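Local coordinates for protein putative reductase (PDB 5J6C) that probably reduces nitro compounds, perhaps including the antibiotic metronidazole, using bound flavin mononucleotide, at residues Tyr126-Ala131 and Ser138-Val143; Ser38-Lys43 and Gly94-Asn99; Thr70-Val75 and Ser166-Glu171; Leu82-Gln87 and Arg159-Val164. All blocks are in the same frame, centred on the assembly; numbering follows the deposited sequence.

Contact 1 (Tyr126-Ala131 and Ser138-Val143). With FMN (flavin mononucleotide), chain C.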
# COMPACT_ATOMS: atom_id res chain seq x y z
N TYR A 126 5.67 -2.62 -0.75
CA TYR A 126 6.50 -3.81 -0.95
C TYR A 126 7.98 -3.43 -1.02
O TYR A 126 8.83 -4.14 -0.48
CB TYR A 126 6.07 -4.56 -2.22
CG TYR A 126 4.85 -5.48 -2.07
CD1 TYR A 126 3.88 -5.25 -1.08
CD2 TYR A 126 4.68 -6.58 -2.90
CE1 TYR A 126 2.77 -6.08 -0.94
CE2 TYR A 126 3.56 -7.43 -2.76
CZ TYR A 126 2.61 -7.17 -1.77
OH TYR A 126 1.51 -8.00 -1.62
N ILE A 127 8.29 -2.28 -1.63
CA ILE A 127 9.67 -1.82 -1.71
C ILE A 127 10.22 -1.56 -0.31
O ILE A 127 11.29 -2.07 0.07
CB ILE A 127 9.76 -0.57 -2.62
CG1 ILE A 127 9.72 -0.99 -4.09
CG2 ILE A 127 11.02 0.27 -2.32
CD1 ILE A 127 9.42 0.14 -5.09
N GLN A 128 9.46 -0.83 0.51
CA GLN A 128 9.91 -0.51 1.86
C GLN A 128 10.06 -1.75 2.72
O GLN A 128 11.00 -1.84 3.52
CB GLN A 128 8.94 0.48 2.50
CG GLN A 128 8.96 1.85 1.81
CD GLN A 128 8.39 2.94 2.69
OE1 GLN A 128 7.18 3.18 2.70
NE2 GLN A 128 9.26 3.59 3.48
N LEU A 129 9.16 -2.74 2.57
CA LEU A 129 9.27 -3.95 3.39
C LEU A 129 10.48 -4.78 2.97
O LEU A 129 11.21 -5.30 3.82
CB LEU A 129 7.98 -4.77 3.30
CG LEU A 129 6.77 -4.17 4.03
CD1 LEU A 129 5.52 -5.07 3.99
CD2 LEU A 129 7.14 -3.83 5.47
N GLN A 130 10.71 -4.93 1.67
CA GLN A 130 11.86 -5.70 1.22
C GLN A 130 13.17 -4.99 1.59
O GLN A 130 14.14 -5.65 1.99
CB GLN A 130 11.78 -5.97 -0.27
CG GLN A 130 12.98 -6.73 -0.82
CD GLN A 130 13.07 -8.16 -0.31
OE1 GLN A 130 12.48 -9.08 -0.88
NE2 GLN A 130 13.81 -8.36 0.78
N ALA A 131 13.20 -3.66 1.49
CA ALA A 131 14.37 -2.93 1.99
C ALA A 131 14.60 -3.24 3.46
O ALA A 131 15.75 -3.47 3.88
CB ALA A 131 14.19 -1.43 1.79
N SER A 138 14.46 3.16 4.98
CA SER A 138 13.85 3.87 3.86
C SER A 138 12.86 4.89 4.39
O SER A 138 12.48 4.88 5.56
CB SER A 138 13.18 2.90 2.86
OG SER A 138 11.96 2.37 3.37
N CYS A 139 12.45 5.80 3.50
CA CYS A 139 11.44 6.79 3.85
C CYS A 139 10.64 7.15 2.61
O CYS A 139 11.21 7.37 1.53
CB CYS A 139 12.06 8.05 4.45
SG CYS A 139 10.76 9.05 5.21
N TRP A 140 9.33 7.19 2.77
CA TRP A 140 8.42 7.58 1.70
C TRP A 140 8.42 9.10 1.59
O TRP A 140 8.31 9.80 2.60
CB TRP A 140 7.03 7.02 2.01
CG TRP A 140 5.85 7.34 1.12
CD1 TRP A 140 5.41 8.57 0.73
CD2 TRP A 140 4.90 6.39 0.60
NE1 TRP A 140 4.26 8.44 -0.03
CE2 TRP A 140 3.93 7.11 -0.13
CE3 TRP A 140 4.79 4.99 0.65
CZ2 TRP A 140 2.86 6.49 -0.79
CZ3 TRP A 140 3.73 4.37 -0.00
CH2 TRP A 140 2.78 5.13 -0.72
N ILE A 141 8.55 9.61 0.38
CA ILE A 141 8.44 11.04 0.11
C ILE A 141 7.19 11.24 -0.73
O ILE A 141 7.15 10.82 -1.90
CB ILE A 141 9.69 11.58 -0.60
CG1 ILE A 141 10.93 11.37 0.28
CG2 ILE A 141 9.52 13.06 -0.95
CD1 ILE A 141 12.20 11.71 -0.41
N GLN A 142 6.16 11.86 -0.15
CA GLN A 142 4.89 12.05 -0.85
C GLN A 142 5.05 13.03 -2.00
O GLN A 142 5.61 14.11 -1.83
CB GLN A 142 3.83 12.54 0.14
CG GLN A 142 2.44 12.66 -0.43
CD GLN A 142 1.86 11.32 -0.90
OE1 GLN A 142 2.20 10.27 -0.35
NE2 GLN A 142 0.99 11.36 -1.90
N VAL A 143 4.52 12.67 -3.18
CA VAL A 143 4.53 13.53 -4.37
C VAL A 143 3.12 13.91 -4.81
O VAL A 143 2.81 15.09 -5.00
CB VAL A 143 5.31 12.87 -5.53
CG1 VAL A 143 5.20 13.73 -6.80
CG2 VAL A 143 6.77 12.67 -5.13
N1 FMN C . 8.16 11.26 5.59
C2 FMN C . 8.82 12.39 5.15
O2 FMN C . 9.83 12.78 5.72
N3 FMN C . 8.35 13.11 4.07
C4 FMN C . 7.21 12.71 3.42
O4 FMN C . 6.77 13.34 2.45
C4A FMN C . 6.53 11.59 3.86
N5 FMN C . 5.39 11.21 3.19
C5A FMN C . 4.73 10.07 3.58
C6 FMN C . 3.58 9.70 2.89
C7 FMN C . 2.90 8.57 3.27
C7M FMN C . 1.67 8.17 2.52
C8 FMN C . 3.36 7.82 4.33
C8M FMN C . 2.61 6.60 4.72
C9 FMN C . 4.50 8.18 5.03
C9A FMN C . 5.19 9.33 4.65
N10 FMN C . 6.33 9.72 5.33
C10 FMN C . 7.01 10.85 4.94
C1' FMN C . 6.84 8.91 6.49
C2' FMN C . 6.01 9.17 7.76
O2' FMN C . 6.43 10.37 8.39
C3' FMN C . 6.14 7.98 8.72
O3' FMN C . 5.83 6.80 8.02
C4' FMN C . 5.20 8.10 9.92
O4' FMN C . 5.54 9.26 10.65
C5' FMN C . 5.30 6.86 10.82
O5' FMN C . 6.61 6.80 11.34
P FMN C . 7.55 5.54 11.01
O1P FMN C . 7.49 5.24 9.53
O2P FMN C . 8.98 5.83 11.40
O3P FMN C . 7.00 4.37 11.79
O HOH W 1 8.34 5.87 5.10
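Q128 reaches from helix 116-133 across to S138 and W140 of strand 137-142, joining two neighbouring elements of the nitroreductase fold that run almost antiparallel. With chi1 at -67°, CG lies beside the backbone N, and from there the chain is extended and heads straight for the strand. Its CB passes 3.7 Å from S138 OG, and its CG comes still nearer to the same OG, at 3.4 Å. At CD the chain divides. The OE1 branch arrives at the edge of the W140 indole, in the ring plane, 3.6 Å from CE3; amide and ring planes are turned 51° apart. The NE2 branch donates to S138 OG at 3.0 Å, a nearly straight bond (163°) lying in the amide plane. NE2 also gives a hydrogen to a water, which accepts a second one from the backbone N of W140. Two bonds therefore grip the nitrogen and fix which way round the amide sits.

The gripped strand forms part of the FMN pocket. The benzenoid end of the flavin lies over one face of the W140 ring, with methyl C7M 3.5 Å above the plane and offset toward the rim. W140 NE1 donates to Q142 OE1 at 2.8 Å, and Q142 NE2 bonds E118 of the second subunit, so the cofactor site is tied to the dimer interface. C139 SG sits 3.4 Å from FMN N1. Further along the strand, the backbone N of Q142 donates to FMN O4 at 3.1 Å.

Contact 2 (Ser38-Lys43 and Gly94-Asn99). With FMN (flavin mononucleotide), chain C.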
# COMPACT_ATOMS: atom_id res chain seq x y z
N SER A 38 10.87 4.80 9.71
CA SER A 38 11.34 5.60 8.59
C SER A 38 12.71 6.20 8.90
O SER A 38 12.95 6.74 9.98
CB SER A 38 10.35 6.71 8.24
OG SER A 38 9.13 6.18 7.76
N ILE A 39 13.61 6.13 7.93
CA ILE A 39 14.99 6.56 8.11
C ILE A 39 15.27 7.69 7.12
O ILE A 39 15.02 7.54 5.92
CB ILE A 39 15.98 5.39 7.94
CG1 ILE A 39 15.71 4.31 8.98
CG2 ILE A 39 17.42 5.90 7.98
CD1 ILE A 39 15.92 4.76 10.41
N ARG A 40 15.78 8.80 7.63
CA ARG A 40 16.08 9.97 6.82
C ARG A 40 17.54 10.40 6.94
O ARG A 40 17.91 11.45 6.41
CB ARG A 40 15.16 11.13 7.20
CG ARG A 40 13.65 10.75 7.26
CD ARG A 40 12.75 11.95 7.63
NE ARG A 40 11.33 11.59 7.59
CZ ARG A 40 10.71 10.86 8.52
NH1 ARG A 40 11.39 10.42 9.57
NH2 ARG A 40 9.42 10.58 8.41
N LYS A 41 18.38 9.62 7.63
CA LYS A 41 19.81 9.88 7.73
C LYS A 41 20.56 8.58 7.46
O LYS A 41 20.29 7.56 8.12
CB LYS A 41 20.18 10.46 9.10
CG LYS A 41 21.64 10.89 9.25
CD LYS A 41 21.94 11.46 10.62
CE LYS A 41 23.39 11.92 10.74
NZ LYS A 41 23.63 12.68 12.01
N TYR A 42 21.50 8.60 6.50
CA TYR A 42 22.08 7.37 5.96
C TYR A 42 23.61 7.38 6.01
O TYR A 42 24.25 8.43 5.90
CB TYR A 42 21.65 7.13 4.49
CG TYR A 42 20.16 7.32 4.26
CD1 TYR A 42 19.27 6.27 4.44
CD2 TYR A 42 19.65 8.55 3.86
CE1 TYR A 42 17.90 6.44 4.23
CE2 TYR A 42 18.28 8.74 3.65
CZ TYR A 42 17.42 7.67 3.83
OH TYR A 42 16.07 7.86 3.63
N LYS A 43 24.18 6.19 6.15
CA LYS A 43 25.61 6.04 6.00
C LYS A 43 26.01 6.35 4.55
O LYS A 43 25.19 6.29 3.63
CB LYS A 43 26.06 4.64 6.40
CG LYS A 43 25.76 4.35 7.87
CD LYS A 43 26.48 3.13 8.41
CE LYS A 43 26.39 3.11 9.93
NZ LYS A 43 26.79 4.44 10.50
N GLY A 94 11.28 16.14 1.27
CA GLY A 94 12.28 15.24 0.73
C GLY A 94 13.69 15.81 0.72
O GLY A 94 14.54 15.32 -0.03
N PHE A 95 13.95 16.84 1.54
CA PHE A 95 15.28 17.45 1.56
C PHE A 95 16.36 16.42 1.87
O PHE A 95 17.47 16.50 1.33
CB PHE A 95 15.34 18.58 2.59
CG PHE A 95 14.53 19.81 2.22
CD1 PHE A 95 14.28 20.14 0.89
CD2 PHE A 95 14.02 20.63 3.22
CE1 PHE A 95 13.54 21.28 0.56
CE2 PHE A 95 13.27 21.78 2.90
CZ PHE A 95 13.03 22.10 1.57
N PHE A 96 16.06 15.46 2.74
CA PHE A 96 17.07 14.47 3.12
C PHE A 96 17.49 13.61 1.94
O PHE A 96 18.53 12.93 2.01
CB PHE A 96 16.55 13.59 4.26
CG PHE A 96 15.27 12.87 3.92
CD1 PHE A 96 15.30 11.59 3.37
CD2 PHE A 96 14.05 13.48 4.14
CE1 PHE A 96 14.11 10.93 3.06
CE2 PHE A 96 12.85 12.83 3.82
CZ PHE A 96 12.88 11.55 3.28
N LEU A 97 16.70 13.60 0.86
CA LEU A 97 17.03 12.74 -0.27
C LEU A 97 18.40 13.07 -0.85
O LEU A 97 19.06 12.20 -1.41
CB LEU A 97 15.93 12.87 -1.32
CG LEU A 97 15.93 11.96 -2.53
CD1 LEU A 97 15.85 10.53 -2.12
CD2 LEU A 97 14.73 12.35 -3.37
N LYS A 98 18.86 14.31 -0.68
CA LYS A 98 20.17 14.69 -1.20
C LYS A 98 21.30 13.88 -0.59
O LYS A 98 22.36 13.75 -1.21
CB LYS A 98 20.42 16.19 -0.97
CG LYS A 98 20.61 16.58 0.50
CD LYS A 98 20.66 18.09 0.64
CE LYS A 98 20.50 18.52 2.08
NZ LYS A 98 20.43 20.00 2.23
N ASN A 99 21.10 13.31 0.61
CA ASN A 99 22.12 12.55 1.31
C ASN A 99 21.88 11.05 1.25
O ASN A 99 22.57 10.30 1.95
CB ASN A 99 22.21 12.98 2.77
CG ASN A 99 22.72 14.38 2.91
OD1 ASN A 99 23.62 14.79 2.17
ND2 ASN A 99 22.14 15.14 3.83
N1 FMN C . 8.16 11.26 5.59
C2 FMN C . 8.82 12.39 5.15
O2 FMN C . 9.83 12.78 5.72
N3 FMN C . 8.35 13.11 4.07
C4 FMN C . 7.21 12.71 3.42
O4 FMN C . 6.77 13.34 2.45
C4A FMN C . 6.53 11.59 3.86
N5 FMN C . 5.39 11.21 3.19
C5A FMN C . 4.73 10.07 3.58
C6 FMN C . 3.58 9.70 2.89
C7 FMN C . 2.90 8.57 3.27
C7M FMN C . 1.67 8.17 2.52
C8 FMN C . 3.36 7.82 4.33
C8M FMN C . 2.61 6.60 4.72
C9 FMN C . 4.50 8.18 5.03
C9A FMN C . 5.19 9.33 4.65
N10 FMN C . 6.33 9.72 5.33
C10 FMN C . 7.01 10.85 4.94
C1' FMN C . 6.84 8.91 6.49
C2' FMN C . 6.01 9.17 7.76
O2' FMN C . 6.43 10.37 8.39
C3' FMN C . 6.14 7.98 8.72
O3' FMN C . 5.83 6.80 8.02
C4' FMN C . 5.20 8.10 9.92
O4' FMN C . 5.54 9.26 10.65
C5' FMN C . 5.30 6.86 10.82
O5' FMN C . 6.61 6.80 11.34
P FMN C . 7.55 5.54 11.01
O1P FMN C . 7.49 5.24 9.53
O2P FMN C . 8.98 5.83 11.40
O3P FMN C . 7.00 4.37 11.79
O HOH W 2 22.30 10.91 5.36
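F96 presents one face of its ring to R40 and places CD1 at the edge of the Y42 ring, 4.1 Å from Y42 CE2; these three residues carry most of the contact. The phenylalanine starts the encounter from the 3-10 turn 95-99: chi1 of 57° sets CG between its own backbone N and carbonyl carbon, which turns the ring up against segment 38-43. R40 CB stands over that ring in a CH-pi contact, 3.9 Å from the centroid, while R40 O approaches F96 CB to 3.3 Å. Beyond CB the arginine runs extended past the phenyl, and its guanidinium plane ends 82° from the ring plane, with F96 CE2 at the guanidinium edge.

That extended chain delivers the guanidinium to the flavin. R40 NE donates to FMN O2 at 2.7 Å and R40 NH2 to FMN N1 at 3.2 Å, with N1 in the guanidinium plane. A cation placed here would be expected to draw electron density toward N1 and O2 and favour a reduced, anionic flavin.

Y42 meets another part of the F96 ring than the flavin does. Its OH is 3.7 Å from F96 CE1 and is hydrogen-bonded to S175 OG on strand 168-177. A water joins the two segments further out, accepting from Y42 N at 2.7 Å and giving a weak bond to N99 O. At the other end of 38-43, S38 OG donates to phosphate oxygen O1P at 2.6 Å. Phosphate and pyrimidine ring are thus read by one loop, packed on F96, in the FMN pocket of a nitroreductase.

Contact 3 (Thr70-Val75 and Ser166-Glu171)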
# COMPACT_ATOMS: atom_id res chain seq x y z
N THR A 70 -0.17 -0.93 -13.42
CA THR A 70 -0.06 0.41 -13.99
C THR A 70 1.26 1.10 -13.65
O THR A 70 1.61 2.09 -14.30
CB THR A 70 -1.21 1.31 -13.52
OG1 THR A 70 -1.16 1.44 -12.09
CG2 THR A 70 -2.57 0.75 -13.92
N TRP A 71 1.99 0.63 -12.63
CA TRP A 71 3.14 1.36 -12.14
C TRP A 71 4.37 1.16 -13.03
O TRP A 71 4.40 0.32 -13.93
CB TRP A 71 3.46 0.95 -10.70
CG TRP A 71 3.12 -0.48 -10.29
CD1 TRP A 71 2.22 -0.85 -9.34
CD2 TRP A 71 3.69 -1.70 -10.79
NE1 TRP A 71 2.18 -2.22 -9.22
CE2 TRP A 71 3.07 -2.77 -10.10
CE3 TRP A 71 4.66 -2.00 -11.76
CZ2 TRP A 71 3.40 -4.11 -10.33
CZ3 TRP A 71 4.97 -3.33 -11.98
CH2 TRP A 71 4.34 -4.36 -11.28
N GLU A 72 5.37 2.00 -12.79
CA GLU A 72 6.74 1.85 -13.28
C GLU A 72 7.68 2.44 -12.25
O GLU A 72 7.28 3.28 -11.43
CB GLU A 72 6.98 2.52 -14.65
CG GLU A 72 5.83 2.40 -15.62
CD GLU A 72 6.27 2.09 -17.02
OE1 GLU A 72 7.49 1.92 -17.24
OE2 GLU A 72 5.38 2.03 -17.90
N PHE A 73 8.94 2.02 -12.30
CA PHE A 73 9.92 2.38 -11.29
C PHE A 73 11.13 3.02 -11.95
O PHE A 73 11.66 2.50 -12.94
CB PHE A 73 10.30 1.14 -10.47
CG PHE A 73 9.10 0.39 -9.96
CD1 PHE A 73 8.38 0.86 -8.86
CD2 PHE A 73 8.66 -0.75 -10.60
CE1 PHE A 73 7.25 0.18 -8.40
CE2 PHE A 73 7.54 -1.44 -10.16
CZ PHE A 73 6.83 -0.98 -9.05
N ILE A 74 11.54 4.16 -11.42
CA ILE A 74 12.75 4.83 -11.85
C ILE A 74 13.74 4.75 -10.70
O ILE A 74 13.57 5.40 -9.65
CB ILE A 74 12.49 6.29 -12.27
CG1 ILE A 74 11.36 6.33 -13.31
CG2 ILE A 74 13.77 6.91 -12.84
CD1 ILE A 74 11.00 7.74 -13.73
N VAL A 75 14.77 3.93 -10.90
CA VAL A 75 15.87 3.80 -9.96
C VAL A 75 16.83 4.95 -10.16
O VAL A 75 17.32 5.19 -11.28
CB VAL A 75 16.58 2.45 -10.15
CG1 VAL A 75 17.79 2.31 -9.22
CG2 VAL A 75 15.59 1.30 -9.97
N SER A 166 3.84 12.64 -20.10
CA SER A 166 2.73 13.24 -19.36
C SER A 166 1.63 12.25 -19.01
O SER A 166 0.84 12.54 -18.11
CB SER A 166 2.13 14.38 -20.16
OG SER A 166 1.84 13.92 -21.47
N LYS A 167 1.52 11.12 -19.71
CA LYS A 167 0.47 10.18 -19.31
C LYS A 167 0.74 9.57 -17.95
O LYS A 167 -0.18 8.98 -17.37
CB LYS A 167 0.31 9.07 -20.36
CG LYS A 167 1.51 8.15 -20.53
CD LYS A 167 1.15 7.00 -21.48
CE LYS A 167 2.29 6.00 -21.60
NZ LYS A 167 1.78 4.68 -22.06
N TYR A 168 1.95 9.71 -17.42
CA TYR A 168 2.33 9.19 -16.12
C TYR A 168 2.14 10.24 -15.04
O TYR A 168 2.32 11.44 -15.27
CB TYR A 168 3.79 8.73 -16.12
CG TYR A 168 4.06 7.60 -17.08
CD1 TYR A 168 3.70 6.30 -16.76
CD2 TYR A 168 4.66 7.84 -18.31
CE1 TYR A 168 3.94 5.27 -17.64
CE2 TYR A 168 4.91 6.82 -19.19
CZ TYR A 168 4.55 5.53 -18.84
OH TYR A 168 4.78 4.50 -19.70
N SER A 169 1.81 9.77 -13.84
CA SER A 169 1.78 10.59 -12.64
C SER A 169 2.77 10.02 -11.62
O SER A 169 2.96 8.80 -11.54
CB SER A 169 0.37 10.63 -12.06
OG SER A 169 0.32 11.50 -10.95
N VAL A 170 3.38 10.90 -10.83
CA VAL A 170 4.36 10.50 -9.82
C VAL A 170 3.66 10.35 -8.48
O VAL A 170 3.02 11.28 -8.00
CB VAL A 170 5.53 11.50 -9.72
CG1 VAL A 170 6.57 10.97 -8.73
CG2 VAL A 170 6.15 11.73 -11.08
N GLU A 171 3.77 9.16 -7.89
CA GLU A 171 3.11 8.88 -6.62
C GLU A 171 3.97 9.31 -5.44
O GLU A 171 3.51 10.06 -4.57
CB GLU A 171 2.79 7.38 -6.51
CG GLU A 171 2.37 6.95 -5.11
CD GLU A 171 1.16 7.70 -4.59
OE1 GLU A 171 1.09 7.98 -3.38
OE2 GLU A 171 0.27 8.03 -5.40
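Chi1 of E72 is -39°, which sets CG beside its backbone N, and a further bend at chi2 turns the carboxylate toward Y168; the tyrosine, with chi1 at -62°, swings its ring out on the same side of the sheet. OE2 of the glutamate makes the closest approach, with CG alongside the ring. E72 OE2 lies 3.1 Å from Y168 OH and 3.6 Å from Y168 CE1, and E72 CG is 4.0 Å from that same CE1. Carboxylate and phenol planes stand 83° apart, nearly perpendicular.

The ring is held from elsewhere too. K167 CG lies over one of its faces, 3.8 Å above the plane and toward the rim, and F201 of the second subunit meets the tyrosine ring. The clear hydrogen bond of E72 is from OE1 to NE2 of H197 of the second subunit. K195 of that subunit forms a weak, long ion pair with E72 OE2, while K167 NZ has a similarly weak one with D109.

No backbone pairing joins the two segments, because strand 102-109 runs between them, antiparallel to both 71-76 and 168-177; E72 bonds I107 and S169 bonds A108 through their backbones. The glutamate and tyrosine therefore come together across strand 102-109. The opposite side of strand 71-76 is turned to helices, with F73 CZ lying 3.5 Å above the W71 ring and both residues packing on helix 49-60. Along 73-75 a strand of the partner subunit adds a parallel ladder, the exchanged C-terminal strand that extends the sheet in nitroreductase dimers.

Contact 4 (Leu82-Gln87 and Arg159-Val164)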
# COMPACT_ATOMS: atom_id res chain seq x y z
N LEU A 82 19.81 13.08 -7.41
CA LEU A 82 19.25 12.97 -6.07
C LEU A 82 19.12 14.34 -5.42
O LEU A 82 18.15 14.61 -4.70
CB LEU A 82 20.12 12.04 -5.22
CG LEU A 82 19.98 10.58 -5.61
CD1 LEU A 82 21.01 9.70 -4.93
CD2 LEU A 82 18.56 10.07 -5.30
N ILE A 83 20.11 15.21 -5.65
CA ILE A 83 20.01 16.60 -5.19
C ILE A 83 18.82 17.29 -5.84
O ILE A 83 17.99 17.91 -5.16
CB ILE A 83 21.33 17.35 -5.49
CG1 ILE A 83 22.48 16.77 -4.64
CG2 ILE A 83 21.16 18.84 -5.28
CD1 ILE A 83 23.83 17.36 -4.95
N ASN A 84 18.72 17.19 -7.17
CA ASN A 84 17.58 17.78 -7.88
C ASN A 84 16.26 17.30 -7.30
O ASN A 84 15.36 18.10 -7.03
CB ASN A 84 17.67 17.45 -9.37
CG ASN A 84 18.89 18.07 -10.04
OD1 ASN A 84 19.53 18.95 -9.48
ND2 ASN A 84 19.20 17.60 -11.24
N LEU A 85 16.14 15.99 -7.06
CA LEU A 85 14.89 15.43 -6.57
C LEU A 85 14.61 15.81 -5.12
O LEU A 85 13.45 15.86 -4.71
CB LEU A 85 14.91 13.91 -6.74
CG LEU A 85 14.80 13.46 -8.21
CD1 LEU A 85 15.05 11.97 -8.33
CD2 LEU A 85 13.43 13.85 -8.83
N SER A 86 15.65 16.08 -4.32
CA SER A 86 15.42 16.52 -2.94
C SER A 86 14.75 17.88 -2.87
O SER A 86 14.24 18.27 -1.81
CB SER A 86 16.74 16.57 -2.18
OG SER A 86 17.50 17.69 -2.58
N GLN A 87 14.76 18.63 -3.98
CA GLN A 87 14.11 19.93 -4.08
C GLN A 87 12.66 19.85 -4.58
O GLN A 87 12.07 20.89 -4.89
CB GLN A 87 14.92 20.85 -5.01
CG GLN A 87 16.09 21.56 -4.35
CD GLN A 87 15.64 22.59 -3.34
OE1 GLN A 87 15.72 22.37 -2.13
NE2 GLN A 87 15.14 23.73 -3.82
N ARG A 159 8.64 14.95 -13.17
CA ARG A 159 8.56 14.47 -14.54
C ARG A 159 9.53 15.23 -15.45
O ARG A 159 10.12 14.64 -16.36
CB ARG A 159 7.14 14.58 -15.08
CG ARG A 159 6.16 13.58 -14.47
CD ARG A 159 4.85 13.55 -15.26
NE ARG A 159 3.88 14.56 -14.83
CZ ARG A 159 3.42 15.54 -15.61
NH1 ARG A 159 3.82 15.64 -16.87
NH2 ARG A 159 2.54 16.43 -15.12
N GLU A 160 9.68 16.54 -15.23
CA GLU A 160 10.67 17.30 -16.00
C GLU A 160 12.08 16.83 -15.66
O GLU A 160 12.94 16.73 -16.55
CB GLU A 160 10.53 18.79 -15.72
CG GLU A 160 9.23 19.39 -16.22
CD GLU A 160 9.20 19.55 -17.74
OE1 GLU A 160 10.29 19.51 -18.37
OE2 GLU A 160 8.09 19.73 -18.29
N GLU A 161 12.33 16.55 -14.38
CA GLU A 161 13.68 16.17 -13.97
C GLU A 161 14.06 14.81 -14.52
O GLU A 161 15.21 14.58 -14.90
CB GLU A 161 13.76 16.19 -12.44
CG GLU A 161 15.12 15.81 -11.90
CD GLU A 161 16.20 16.75 -12.39
OE1 GLU A 161 15.93 17.98 -12.46
OE2 GLU A 161 17.30 16.26 -12.71
N LEU A 162 13.10 13.88 -14.59
CA LEU A 162 13.36 12.51 -15.03
C LEU A 162 12.85 12.22 -16.44
O LEU A 162 12.88 11.07 -16.88
CB LEU A 162 12.75 11.53 -14.02
CG LEU A 162 13.30 11.67 -12.60
CD1 LEU A 162 12.65 10.63 -11.73
CD2 LEU A 162 14.82 11.52 -12.58
N LYS A 163 12.37 13.25 -17.15
CA LYS A 163 11.94 13.12 -18.55
C LYS A 163 10.78 12.13 -18.70
O LYS A 163 10.72 11.36 -19.65
CB LYS A 163 13.13 12.75 -19.44
CG LYS A 163 14.22 13.80 -19.42
CD LYS A 163 13.80 15.00 -20.24
CE LYS A 163 14.89 16.07 -20.36
NZ LYS A 163 15.27 16.42 -21.77
N VAL A 164 9.84 12.19 -17.77
CA VAL A 164 8.70 11.27 -17.73
C VAL A 164 7.59 11.80 -18.62
O VAL A 164 7.19 12.97 -18.47
CB VAL A 164 8.21 11.12 -16.29
CG1 VAL A 164 7.01 10.19 -16.25
CG2 VAL A 164 9.34 10.62 -15.41
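E161 and L162, near the C-terminal end of helix 154-162, meet N84 and L85 of helix 79-86, so two outer helices of the nitroreductase fold are clasped by one polar and one apolar pair. E161 does most of the work. Its CG is anti to the backbone N, and the bend at chi2 (60°) folds the carboxylate back over N84, with E161 CD 3.4 Å from N84 CB. N84 ND2 donates to E161 OE2 at 2.8 Å with an angle of 154°. The donor comes from above the carboxylate, 52° out of its plane, which is in keeping with the carboxylate lying across the amide rather than end-on to it. Y157, a turn earlier on the same helix as E161, bonds N84 O through its OH. Nearer the backbone, E161 CG packs against L85 CD2 at 4.0 Å.

Next comes L162, whose CD2 lies 4.3 Å from L85 CD1. The leucine also rests on I74 and V105 of the sheet, and its backbone bonds to the second subunit, so the apolar layer beneath the helices carries on to the dimer interface. K163 then takes a positive phi in a Schellman-type ending. V164 drops its side chain onto I74 and I107, while its backbone N closes that motif by reaching back to R159 O at 2.8 Å.

In the fold
Contacts 1 and 2 share the FMN pocket: their centres are 12 Å apart, S138 O is 2.9 Å from I39 N, and I141 CG1 packs on F96 CZ at 3.6 Å. Contact 1 joins contact 3 through the neighbouring strands 137-142 and 168-177, where V143 N lies 3.1 Å from E171 O. Contact 4 touches contact 3, 13 Å away between centres, where I74 CD1 meets V164 CG2 at 3.7 Å, and contact 2, 16 Å away, where F95 CD1 meets S86 O at 3.3 Å. Contacts 2 and 3 do not touch and lie on opposite sides of the chain's centre. Contacts 1, 3 and 4 all reach the second subunit; of these, contact 1 also touches FMN.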